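Local coordinates for Phenylalanine/tyrosine ammonia-lyase (Rhodosporidium toruloides, PDB 1Y2M), which deaminates L-phenylalanine and L-tyrosine without oxidation, giving trans-cinnamic and p-coumaric acid and ammonium at the entry to phenylpropanoid metabolism, at residues Y666-R670 with E671-V675. Sequence-based numbering, arbitrary orientation.
Sequences YAFVR and EELGV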
# COMPACT_ATOMS: atom_id res chain seq x y z
N TYR B 666 -25.19 -20.57 -19.02
CA TYR B 666 -26.02 -21.39 -18.14
C TYR B 666 -25.88 -22.89 -18.47
O TYR B 666 -25.59 -23.71 -17.61
CB TYR B 666 -27.48 -20.97 -18.28
CG TYR B 666 -28.48 -21.75 -17.45
CD1 TYR B 666 -28.90 -21.28 -16.21
CD2 TYR B 666 -29.05 -22.92 -17.92
CE1 TYR B 666 -29.82 -21.97 -15.42
CE2 TYR B 666 -29.98 -23.63 -17.14
CZ TYR B 666 -30.37 -23.15 -15.92
OH TYR B 666 -31.28 -23.81 -15.14
N ALA B 667 -26.09 -23.22 -19.74
CA ALA B 667 -25.95 -24.59 -20.23
C ALA B 667 -24.55 -25.12 -20.00
O ALA B 667 -24.38 -26.26 -19.62
CB ALA B 667 -26.34 -24.69 -21.71
N PHE B 668 -23.54 -24.28 -20.21
CA PHE B 668 -22.17 -24.75 -20.01
C PHE B 668 -21.95 -25.24 -18.60
O PHE B 668 -21.38 -26.30 -18.37
CB PHE B 668 -21.19 -23.62 -20.31
CG PHE B 668 -19.75 -23.97 -20.04
CD1 PHE B 668 -19.10 -24.95 -20.82
CD2 PHE B 668 -19.04 -23.33 -19.01
CE1 PHE B 668 -17.76 -25.29 -20.57
CE2 PHE B 668 -17.72 -23.66 -18.78
CZ PHE B 668 -17.07 -24.63 -19.57
N VAL B 669 -22.41 -24.45 -17.62
CA VAL B 669 -22.14 -24.80 -16.23
C VAL B 669 -23.07 -25.95 -15.77
O VAL B 669 -22.62 -26.93 -15.14
CB VAL B 669 -22.30 -23.58 -15.32
CG1 VAL B 669 -22.13 -24.01 -13.89
CG2 VAL B 669 -21.25 -22.58 -15.65
N ARG B 670 -24.35 -25.86 -16.08
CA ARG B 670 -25.31 -26.80 -15.61
C ARG B 670 -25.14 -28.18 -16.27
O ARG B 670 -25.31 -29.22 -15.62
CB ARG B 670 -26.73 -26.24 -15.86
CG ARG B 670 -27.19 -25.17 -14.87
CD ARG B 670 -27.83 -25.82 -13.64
NE ARG B 670 -28.35 -24.81 -12.70
CZ ARG B 670 -27.65 -24.25 -11.75
NH1 ARG B 670 -26.37 -24.53 -11.57
NH2 ARG B 670 -28.24 -23.39 -10.93
N GLU B 671 -24.83 -28.19 -17.57
CA GLU B 671 -24.72 -29.42 -18.33
C GLU B 671 -23.29 -29.86 -18.50
O GLU B 671 -22.93 -30.95 -18.06
CB GLU B 671 -25.37 -29.28 -19.68
CG GLU B 671 -26.81 -28.89 -19.63
CD GLU B 671 -27.65 -29.61 -18.59
OE1 GLU B 671 -27.50 -30.83 -18.40
OE2 GLU B 671 -28.52 -28.94 -17.99
N GLU B 672 -22.43 -29.06 -19.13
CA GLU B 672 -21.08 -29.55 -19.39
C GLU B 672 -20.26 -29.74 -18.13
O GLU B 672 -19.53 -30.73 -18.00
CB GLU B 672 -20.30 -28.66 -20.35
CG GLU B 672 -20.78 -28.73 -21.78
CD GLU B 672 -19.86 -27.99 -22.75
OE1 GLU B 672 -18.68 -28.39 -22.91
OE2 GLU B 672 -20.33 -27.02 -23.39
N LEU B 673 -20.39 -28.81 -17.18
CA LEU B 673 -19.67 -28.90 -15.91
C LEU B 673 -20.42 -29.72 -14.87
O LEU B 673 -19.83 -30.11 -13.85
CB LEU B 673 -19.36 -27.52 -15.34
CG LEU B 673 -18.53 -26.58 -16.20
CD1 LEU B 673 -18.09 -25.37 -15.38
CD2 LEU B 673 -17.37 -27.31 -16.87
N GLY B 674 -21.69 -29.99 -15.09
CA GLY B 674 -22.46 -30.81 -14.17
C GLY B 674 -22.86 -30.17 -12.86
O GLY B 674 -23.24 -30.89 -11.93
N VAL B 675 -22.79 -28.84 -12.78
CA VAL B 675 -23.06 -28.08 -11.56
C VAL B 675 -24.53 -27.71 -11.54
O VAL B 675 -24.94 -26.85 -12.32
CB VAL B 675 -22.20 -26.79 -11.47
CG1 VAL B 675 -22.59 -26.02 -10.27
CG2 VAL B 675 -20.70 -27.15 -11.41
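Leu673 leans over one face of the Phe668 ring, its CG 4.3 Å from the ring centroid in a CH-pi contact shifted toward the rim, while the carboxylate of Glu672 meets the ring at its edge. Glu672 OE2 lies in the ring plane, 3.5 Å from Phe668 CD1, and the carboxylate stands almost perpendicular to the ring (87°). With CG of Phe668 anti to the backbone N (chi1 176°), the ring is carried along the helix toward both partners. At the edge of the Arg670 guanidinium, NH1 donates to Val675 O at 2.8 Å, approaching from above the carbonyl plane. CG of Arg670, placed anti to the carbonyl carbon (chi1 -78°), lies over one face of the Tyr666 ring, toward its rim; the bend at chi2 then turns the chain in a new direction. Arg670 NH2 pairs with Asp536, whose other oxygen bonds Tyr666 OH.

This is the C-terminal end of helix 662-672, whose last turn widens to a pi-type turn, with Leu673 N bonded to Phe668 O (2.9 Å). Beyond Gly674, which has positive phi, the chain comes back so that Val675 N bonds Val669 O (3.0 Å), six residues earlier. Glu672 OE1 forms a salt bridge with Arg706, and Glu671 OE2 is hydrogen-bonded to Ser649 OG. Val669 CG1 packs on Val675 CB at 3.7 Å, a hydrophobic contact spanning the turn, and both valines also touch Ile698 of helix 691-703.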